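Local coordinates for FdxN element excision controlling factor protein (Anabaena variabilis, PDB 2OKF) that probably binds nucleic acid as a controlling factor in the excision of the fdxN element, part of the rearrangement of nitrogen-fixation genes in cyanobacteria, at residues T14-K18 with D19-I23; S68-S71 with E72-A76; L102-K106 with T107-L111; K115-I118 with I119-Q122. One frame throughout, in Å; residues are numbered along the deposited sequence. Where two conformers were deposited one is given.

Interaction 1 of 4, residues T14-K18 with D19-I23; sequences TALKK and DGWQI
Leu-16 and Trp-21 meet where the helix gives way to the following turn. The CD2 methyl of Leu-16 lies over one face of the indole, 4.1 Å from the centroid of its five-membered ring and 22° off the ring normal, a CH-pi contact that suits a branched aliphatic chain laid on a flat aromatic. Its other methyl, CD1, packs against Ile-23 CD1 at 3.9 Å, the two side chains crossing nearly at right angles, so one leucine serves both apolar partners. Ile-23 also has CG1 beside the aliphatic CG of Lys-17, which chi1 (-73°) keeps next to the backbone N. The backbone sets these side chains in place. Trp-21 N donates to Leu-16 O at 3.1 Å, and Gly-20 N to Lys-17 O at 2.9 Å. Gly-20 has a positive phi (86°), where a side chain would collide with the carbonyl oxygen of Asp-19; glycine fits for that reason. Two waters add bridges: one joins Lys-17 O to Trp-21 O, the other joins Ala-15 O to Asp-19 OD1, weakly at the aspartate. Further out, Ile-56 of strand 54-60 touches both Leu-16 and Trp-21, and Trp-138 meets the indole. The paired 6-to-1 and inner backbone bonds, with glycine at C-prime, make a Schellman motif that ends helix 6-18 and turns the chain into strand 22-25, outermost in this chain's mixed sheet.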
# COMPACT_ATOMS: atom_id res chain seq x y z
N THR A 14 -0.84 18.37 -17.95
CA THR A 14 -0.64 18.75 -19.34
C THR A 14 -1.09 17.63 -20.28
O THR A 14 -1.84 17.89 -21.23
CB THR A 14 0.81 19.15 -19.58
OG1 THR A 14 1.03 20.38 -18.87
CG2 THR A 14 1.13 19.36 -21.07
N ALA A 15 -0.68 16.41 -19.97
CA ALA A 15 -1.03 15.24 -20.77
C ALA A 15 -2.54 15.06 -20.80
O ALA A 15 -3.14 14.81 -21.84
CB ALA A 15 -0.34 14.05 -20.24
N LEU A 16 -3.18 15.19 -19.63
CA LEU A 16 -4.64 15.09 -19.55
C LEU A 16 -5.31 16.16 -20.44
O LEU A 16 -6.22 15.84 -21.23
CB LEU A 16 -5.12 15.25 -18.10
CG LEU A 16 -4.92 14.01 -17.22
CD1 LEU A 16 -5.03 14.36 -15.75
CD2 LEU A 16 -5.93 12.97 -17.61
N LYS A 17 -4.89 17.41 -20.29
CA LYS A 17 -5.53 18.47 -21.06
C LYS A 17 -5.35 18.29 -22.58
O LYS A 17 -6.27 18.59 -23.34
CB LYS A 17 -5.01 19.82 -20.58
CG LYS A 17 -5.59 20.14 -19.25
CD LYS A 17 -5.14 21.48 -18.74
CE LYS A 17 -3.72 21.47 -18.31
NZ LYS A 17 -3.30 22.88 -17.97
N LYS A 18 -4.22 17.77 -23.01
CA LYS A 18 -4.01 17.52 -24.43
C LYS A 18 -5.02 16.52 -25.00
O LYS A 18 -5.34 16.55 -26.19
CB LYS A 18 -2.62 16.97 -24.69
CG LYS A 18 -1.52 17.98 -24.63
CD LYS A 18 -0.20 17.29 -25.03
CE LYS A 18 0.96 18.20 -24.86
NZ LYS A 18 2.26 17.52 -25.02
N ASP A 19 -5.50 15.62 -24.15
CA ASP A 19 -6.49 14.62 -24.57
C ASP A 19 -7.93 15.12 -24.31
O ASP A 19 -8.86 14.35 -24.43
CB ASP A 19 -6.24 13.30 -23.90
CG ASP A 19 -5.21 12.42 -24.59
OD1 ASP A 19 -4.43 12.92 -25.44
OD2 ASP A 19 -5.19 11.23 -24.25
N GLY A 20 -8.08 16.38 -23.98
CA GLY A 20 -9.43 16.91 -23.78
C GLY A 20 -10.07 16.76 -22.44
O GLY A 20 -11.26 17.01 -22.32
N TRP A 21 -9.29 16.34 -21.43
CA TRP A 21 -9.78 16.21 -20.06
C TRP A 21 -9.78 17.59 -19.40
O TRP A 21 -8.92 18.44 -19.65
CB TRP A 21 -8.88 15.26 -19.25
CG TRP A 21 -8.99 13.85 -19.73
CD1 TRP A 21 -8.29 13.28 -20.78
CD2 TRP A 21 -9.88 12.85 -19.25
NE1 TRP A 21 -8.71 12.03 -20.97
CE2 TRP A 21 -9.68 11.71 -20.04
CE3 TRP A 21 -10.83 12.80 -18.21
CZ2 TRP A 21 -10.40 10.53 -19.84
CZ3 TRP A 21 -11.56 11.66 -18.04
CH2 TRP A 21 -11.35 10.54 -18.86
N GLN A 22 -10.82 17.85 -18.63
CA GLN A 22 -10.98 19.07 -17.87
C GLN A 22 -10.57 18.76 -16.44
O GLN A 22 -11.13 17.84 -15.83
CB GLN A 22 -12.45 19.48 -17.88
CG GLN A 22 -12.78 20.68 -16.98
CD GLN A 22 -14.29 20.97 -16.83
OE1 GLN A 22 -15.16 20.30 -17.44
NE2 GLN A 22 -14.61 21.94 -15.97
N ILE A 23 -9.60 19.50 -15.94
CA ILE A 23 -9.18 19.35 -14.57
C ILE A 23 -10.18 20.07 -13.64
O ILE A 23 -10.44 21.28 -13.84
CB ILE A 23 -7.78 19.90 -14.37
CG1 ILE A 23 -6.76 19.35 -15.40
CG2 ILE A 23 -7.33 19.67 -12.94
CD1 ILE A 23 -6.59 17.91 -15.44
O HOH W 1 -2.09 13.40 -24.03
O HOH W 2 -8.60 20.05 -21.98

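Interaction 2 of 4, residues S68-S71 with E72-A76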
# COMPACT_ATOMS: atom_id res chain seq x y z
N SER A 68 14.28 2.80 -4.14
CA SER A 68 13.99 1.60 -4.89
C SER A 68 12.61 1.74 -5.48
O SER A 68 11.70 2.34 -4.86
CB SER A 68 14.05 0.37 -4.00
OG SER A 68 13.11 0.44 -2.95
N ALA A 69 12.44 1.20 -6.69
CA ALA A 69 11.14 1.18 -7.31
C ALA A 69 10.18 0.39 -6.41
O ALA A 69 9.03 0.79 -6.24
CB ALA A 69 11.21 0.57 -8.71
N ILE A 70 10.67 -0.69 -5.79
CA ILE A 70 9.79 -1.50 -4.93
C ILE A 70 9.31 -0.68 -3.71
O ILE A 70 8.14 -0.74 -3.34
CB ILE A 70 10.39 -2.88 -4.54
CG1 ILE A 70 9.37 -3.73 -3.77
CG2 ILE A 70 11.63 -2.74 -3.72
CD1 ILE A 70 8.09 -4.08 -4.55
N SER A 71 10.18 0.10 -3.07
CA SER A 71 9.73 0.91 -1.94
C SER A 71 8.68 1.94 -2.39
O SER A 71 7.67 2.17 -1.69
CB SER A 71 10.89 1.63 -1.27
OG SER A 71 11.48 2.54 -2.13
N GLU A 72 8.92 2.55 -3.54
CA GLU A 72 7.99 3.53 -4.10
C GLU A 72 6.68 2.85 -4.41
O GLU A 72 5.60 3.42 -4.19
CB GLU A 72 8.59 4.14 -5.37
CG GLU A 72 9.80 4.93 -5.09
CD GLU A 72 10.71 5.22 -6.30
OE1 GLU A 72 10.57 4.61 -7.38
OE2 GLU A 72 11.58 6.10 -6.14
N PHE A 73 6.76 1.62 -4.91
CA PHE A 73 5.59 0.84 -5.24
C PHE A 73 4.77 0.49 -4.02
O PHE A 73 3.56 0.58 -4.08
CB PHE A 73 5.95 -0.39 -6.10
CG PHE A 73 4.76 -1.19 -6.56
CD1 PHE A 73 3.71 -0.58 -7.22
CD2 PHE A 73 4.69 -2.57 -6.35
CE1 PHE A 73 2.58 -1.34 -7.62
CE2 PHE A 73 3.64 -3.31 -6.84
CZ PHE A 73 2.59 -2.70 -7.45
N HIS A 74 5.41 0.07 -2.93
CA HIS A 74 4.64 -0.22 -1.71
C HIS A 74 3.72 0.98 -1.35
O HIS A 74 2.54 0.84 -1.09
CB HIS A 74 5.52 -0.47 -0.49
CG HIS A 74 6.35 -1.70 -0.56
ND1 HIS A 74 5.84 -2.92 -0.98
CD2 HIS A 74 7.63 -1.92 -0.17
CE1 HIS A 74 6.81 -3.83 -0.86
NE2 HIS A 74 7.89 -3.26 -0.35
N THR A 75 4.32 2.16 -1.26
CA THR A 75 3.55 3.33 -0.87
C THR A 75 2.49 3.68 -1.92
O THR A 75 1.33 3.95 -1.60
CB THR A 75 4.47 4.50 -0.61
OG1 THR A 75 5.35 4.16 0.47
CG2 THR A 75 3.67 5.74 -0.24
N ALA A 76 2.87 3.64 -3.20
CA ALA A 76 1.91 3.93 -4.27
C ALA A 76 0.70 2.98 -4.24
O ALA A 76 -0.43 3.40 -4.50
CB ALA A 76 2.56 3.88 -5.64
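Ser-68 O is gripped by two donors that reach it from the same face of its carbonyl plane: Glu-72 N at 3.1 Å, in a nearly straight bond of 165°, and the hydroxyl Ser-71 OG at 2.7 Å. Serine suits position 71 because its short side chain can fold back on the backbone; with chi1 at 64° OG sits between N and the carbonyl carbon, turned to the start of the helix. The extended chain of Glu-72 passes the same carbonyl and brings OE1 to 3.5 Å from Ala-69 CA. The next two carbonyls continue the i-to-i+4 ladder: Ala-69 O accepts from Phe-73 N at 2.8 Å and Ile-70 O from His-74 N at 2.9 Å. Ile-70 O also lies 3.3 Å above one face of the imidazole, offset toward its rim. Ile-70 CG1, anti to the backbone N (chi1 -174°), leads CD1 to the ring edge of Phe-73, 4.1 Å from CD2, and alongside His-74 CE1; the apolar ethyl arm of isoleucine fits against two rings. His-74 ND1 is hydrogen-bonded to ND2 of Asn-82 of the second subunit and its ring meets Tyr-83 of that subunit; Thr-75 pairs there with its own counterpart. Shortening His-74 to an alanine here would probably leave Asn-82 of the second subunit without its ND1 partner and open a gap beside Ile-70. With Ser-68 as N-cap, this is the N-terminal end of helix 69-90, the crossover helix of the beta-alpha-beta unit formed with strands 54-60 and 94-101, consistent with the PD-(D/E)XK nuclease-like fold of the family's clan.

Interaction 3 of 4, residues L102-K106 with T107-L111; sequences LTTYK and TFFQL
Tyr-105 and Gln-110 cross over the turn that ends the short helix 102-106, where the chain passes through a 3-10 segment, 108-110, on its way to helix 112-120. The amide nitrogen of Gln-110 stands 3.6 Å above one face of the phenol ring, toward its rim, with ring and amide planes 67° apart. A bend at chi2 (-49°) curls the glutamine back to make this possible, and NE2 then donates to Tyr-105 O at 3.0 Å, the oxygen lying in the amide plane. The second hydrogen of NE2 goes to a water that also contacts Tyr-105 OH, while OE1 bonds Lys-115 of the next helix; an amide, having both donor and acceptor, can bind on all these sides. Thr-104 and Phe-109 instead run side by side, pointing the same way. The threonine's CG2 methyl meets the ring at CE2, 3.7 Å away; threonine has a methyl to offer the ring in this buried place. Over the centre of one face of the Phe-109 ring sits Phe-108 CD2, and Phe-73 of helix 69-90 also meets Phe-109 edge-to-face. Backbone bonds fix the turn: Thr-104 O accepts from Phe-109 N, almost straight at 174°, and from Thr-107 N. On the exposed side the Thr-107 hydroxyl turns back on the helix, OG1 donating to Thr-103 O at 2.8 Å.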
# COMPACT_ATOMS: atom_id res chain seq x y z
N LEU A 102 6.09 6.14 -18.76
CA LEU A 102 6.27 5.09 -19.72
C LEU A 102 7.53 4.31 -19.47
O LEU A 102 7.55 3.11 -19.66
CB LEU A 102 6.34 5.68 -21.13
CG LEU A 102 6.41 4.68 -22.27
CD1 LEU A 102 5.37 3.57 -22.22
CD2 LEU A 102 6.34 5.49 -23.60
N THR A 103 8.60 5.00 -19.10
CA THR A 103 9.88 4.31 -18.81
C THR A 103 9.70 3.31 -17.67
O THR A 103 10.18 2.18 -17.77
CB THR A 103 11.02 5.27 -18.49
OG1 THR A 103 10.71 6.11 -17.38
CG2 THR A 103 11.35 6.12 -19.73
N THR A 104 8.99 3.72 -16.62
CA THR A 104 8.71 2.84 -15.50
C THR A 104 7.81 1.68 -15.91
O THR A 104 8.03 0.50 -15.52
CB THR A 104 7.98 3.64 -14.42
OG1 THR A 104 8.72 4.85 -14.17
CG2 THR A 104 7.84 2.83 -13.13
N TYR A 105 6.79 2.01 -16.70
CA TYR A 105 5.87 1.02 -17.22
C TYR A 105 6.59 -0.09 -18.01
O TYR A 105 6.28 -1.25 -17.88
CB TYR A 105 4.79 1.70 -18.11
CG TYR A 105 3.80 0.70 -18.66
CD1 TYR A 105 2.90 0.04 -17.82
CD2 TYR A 105 3.76 0.42 -20.00
CE1 TYR A 105 2.01 -0.90 -18.32
CE2 TYR A 105 2.88 -0.50 -20.52
CZ TYR A 105 1.99 -1.15 -19.68
OH TYR A 105 1.12 -2.07 -20.23
N LYS A 106 7.54 0.31 -18.85
CA LYS A 106 8.27 -0.62 -19.72
C LYS A 106 9.33 -1.42 -19.01
O LYS A 106 9.80 -2.41 -19.57
CB LYS A 106 8.90 0.13 -20.89
CG LYS A 106 7.88 0.72 -21.85
CD LYS A 106 8.51 1.56 -22.95
CE LYS A 106 9.17 0.75 -24.01
NZ LYS A 106 9.53 1.69 -25.09
N THR A 107 9.71 -1.00 -17.80
CA THR A 107 10.76 -1.67 -17.05
C THR A 107 10.18 -2.35 -15.80
O THR A 107 9.83 -3.54 -15.86
CB THR A 107 11.90 -0.70 -16.74
OG1 THR A 107 11.46 0.45 -16.00
CG2 THR A 107 12.51 -0.22 -18.03
N PHE A 108 10.04 -1.60 -14.71
CA PHE A 108 9.55 -2.15 -13.47
C PHE A 108 8.24 -2.88 -13.64
O PHE A 108 8.06 -3.99 -13.13
CB PHE A 108 9.39 -1.03 -12.44
CG PHE A 108 8.92 -1.51 -11.09
CD1 PHE A 108 9.77 -2.20 -10.28
CD2 PHE A 108 7.63 -1.28 -10.64
CE1 PHE A 108 9.33 -2.66 -9.02
CE2 PHE A 108 7.20 -1.74 -9.41
CZ PHE A 108 8.08 -2.41 -8.60
N PHE A 109 7.28 -2.26 -14.32
CA PHE A 109 5.98 -2.90 -14.45
C PHE A 109 5.92 -4.05 -15.47
O PHE A 109 4.86 -4.68 -15.56
CB PHE A 109 4.85 -1.90 -14.63
CG PHE A 109 4.57 -1.11 -13.40
CD1 PHE A 109 3.99 -1.72 -12.31
CD2 PHE A 109 5.01 0.19 -13.27
CE1 PHE A 109 3.78 -1.04 -11.13
CE2 PHE A 109 4.80 0.91 -12.09
CZ PHE A 109 4.17 0.30 -11.04
N GLN A 110 7.03 -4.36 -16.14
CA GLN A 110 7.11 -5.55 -16.99
C GLN A 110 7.78 -6.70 -16.26
O GLN A 110 7.79 -7.82 -16.76
CB GLN A 110 7.79 -5.25 -18.32
CG GLN A 110 7.00 -4.19 -19.10
CD GLN A 110 5.50 -4.50 -19.20
OE1 GLN A 110 5.12 -5.61 -19.61
NE2 GLN A 110 4.65 -3.55 -18.82
N LEU A 111 8.33 -6.45 -15.07
CA LEU A 111 8.83 -7.51 -14.24
C LEU A 111 7.62 -8.34 -13.77
O LEU A 111 6.53 -7.81 -13.55
CB LEU A 111 9.61 -6.97 -13.05
CG LEU A 111 10.90 -6.20 -13.38
CD1 LEU A 111 11.43 -5.54 -12.11
CD2 LEU A 111 11.93 -7.12 -14.01
O HOH W 3 1.84 -4.39 -18.80

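Interaction 4 of 4, residues K115-I118 with I119-Q122. With ACT (acetate ion), chain D.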
# COMPACT_ATOMS: atom_id res chain seq x y z
N LYS A 115 3.93 -6.73 -12.27
CA LYS A 115 2.88 -6.94 -13.24
C LYS A 115 1.73 -7.75 -12.61
O LYS A 115 0.57 -7.41 -12.72
CB LYS A 115 3.43 -7.64 -14.49
CG LYS A 115 2.36 -7.95 -15.51
CD LYS A 115 2.94 -8.71 -16.73
CE LYS A 115 3.77 -7.81 -17.64
NZ LYS A 115 2.95 -6.80 -18.37
N GLU A 116 2.07 -8.83 -11.93
CA GLU A 116 1.04 -9.70 -11.30
C GLU A 116 0.29 -8.97 -10.17
O GLU A 116 -0.93 -9.07 -10.05
CB GLU A 116 1.67 -11.00 -10.84
CG GLU A 116 0.76 -11.94 -10.10
CD GLU A 116 -0.33 -12.56 -10.96
OE1 GLU A 116 -0.21 -12.54 -12.20
OE2 GLU A 116 -1.27 -13.12 -10.33
N ILE A 117 1.02 -8.24 -9.32
CA ILE A 117 0.33 -7.54 -8.23
C ILE A 117 -0.67 -6.51 -8.73
O ILE A 117 -1.79 -6.39 -8.24
CB ILE A 117 1.34 -6.85 -7.30
CG1 ILE A 117 2.11 -7.89 -6.53
CG2 ILE A 117 0.59 -5.87 -6.36
CD1 ILE A 117 1.27 -8.80 -5.56
N ILE A 118 -0.29 -5.77 -9.78
CA ILE A 118 -1.17 -4.80 -10.40
C ILE A 118 -2.45 -5.45 -10.87
O ILE A 118 -3.56 -4.96 -10.62
CB ILE A 118 -0.46 -4.12 -11.59
CG1 ILE A 118 0.62 -3.13 -11.10
CG2 ILE A 118 -1.43 -3.44 -12.53
CD1 ILE A 118 0.09 -1.88 -10.45
N ILE A 119 -2.32 -6.57 -11.58
CA ILE A 119 -3.47 -7.26 -12.12
C ILE A 119 -4.29 -7.88 -10.99
O ILE A 119 -5.52 -7.82 -10.98
CB ILE A 119 -3.04 -8.35 -13.11
CG1 ILE A 119 -2.31 -7.72 -14.29
CG2 ILE A 119 -4.25 -9.10 -13.56
CD1 ILE A 119 -1.54 -8.70 -15.10
N GLU A 120 -3.60 -8.47 -9.99
CA GLU A 120 -4.37 -9.08 -8.91
C GLU A 120 -5.22 -8.10 -8.13
O GLU A 120 -6.21 -8.46 -7.50
CB GLU A 120 -3.46 -9.83 -7.93
CG GLU A 120 -2.76 -11.06 -8.44
CD GLU A 120 -1.87 -11.81 -7.41
OE1 GLU A 120 -1.82 -11.42 -6.23
OE2 GLU A 120 -1.25 -12.83 -7.83
N ASN A 121 -4.77 -6.83 -8.10
CA ASN A 121 -5.42 -5.80 -7.34
C ASN A 121 -6.20 -4.78 -8.17
O ASN A 121 -6.64 -3.75 -7.66
CB ASN A 121 -4.38 -5.11 -6.44
CG ASN A 121 -3.95 -6.04 -5.35
OD1 ASN A 121 -4.66 -6.17 -4.32
ND2 ASN A 121 -2.88 -6.79 -5.58
N GLN A 122 -6.40 -5.09 -9.44
CA GLN A 122 -7.16 -4.18 -10.34
C GLN A 122 -6.66 -2.74 -10.31
O GLN A 122 -7.45 -1.77 -10.31
CB GLN A 122 -8.67 -4.21 -10.06
CG GLN A 122 -9.26 -5.56 -10.12
CD GLN A 122 -9.01 -6.37 -8.85
OE1 GLN A 122 -9.04 -5.86 -7.69
NE2 GLN A 122 -8.76 -7.68 -9.06
C ACT D . -9.14 -9.73 -5.73
O ACT D . -8.00 -9.30 -5.37
OXT ACT D . -9.51 -9.46 -6.91
CH3 ACT D . -10.04 -10.49 -4.82
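Ile-117 O is held by both nitrogens of Asn-121, which come to it from opposite faces of its carbonyl plane: the backbone N at 3.0 Å and the side-chain ND2 at 2.9 Å, the latter nearly straight (164°) with the oxygen in the amide plane. With chi1 near -70° the asparagine folds back along Ile-117, and ND2 lies 3.7 Å from the isoleucine's CG2; asparagine suits the place because its short side chain carries an N-H donor, which an aliphatic residue lacks. Ile-117 and Ile-118, buried and beta-branched, pack on Phe-73 of helix 69-90 and make this the packed flank. Beyond Glu-120 the helix finishes. Gln-122, with positive phi, is the C-prime residue of a Schellman motif in which Val-123 N pairs with Ile-118 O and Gln-122 N with Ile-119 O, ending helix 112-120. The neighbouring side, where Glu-116 and Glu-120 are only partly exposed, is more polar. There Glu-116, bent at chi2, meets the extended Glu-120 with carboxylate planes 83° apart, and Glu-116 OE2 comes within 2.5 Å of Glu-120 OE2, so one acid probably holds a proton. Arg-88 and Lys-89 of the second subunit form long, weak ion pairs with Glu-120. Replacing it with an alanine would probably leave Glu-116 without the partner of this close contact and those two basic residues without a distant countercharge. On the loose, exposed side with Ile-119, Gln-122 NE2 donates to OXT of a bound acetate at 2.9 Å, an ion probably from the crystallisation liquor.

How the interactions relate
From the N terminus, interaction 1 comes first, ending helix 6-18 and leading into strand 22-25; its centre lies about 27 Å from that of interaction 2, on the opposite side of the chain's centre. Each contact closes just a local turn within one continuous stretch, and the four follow in series with none nesting or crossing. Interactions 2, 3 and 4 lie together, about 13 to 14 Å between centres, and touch one another. Phe-108 packs on Ala-69 and Phe-73, and Phe-109 CE1 approaches Ile-118 CG1 at 3.8 Å, tying together the start of helix 69-90, the turn after helix 102-106 and helix 112-120. Interactions 2 and 4 both touch the second subunit.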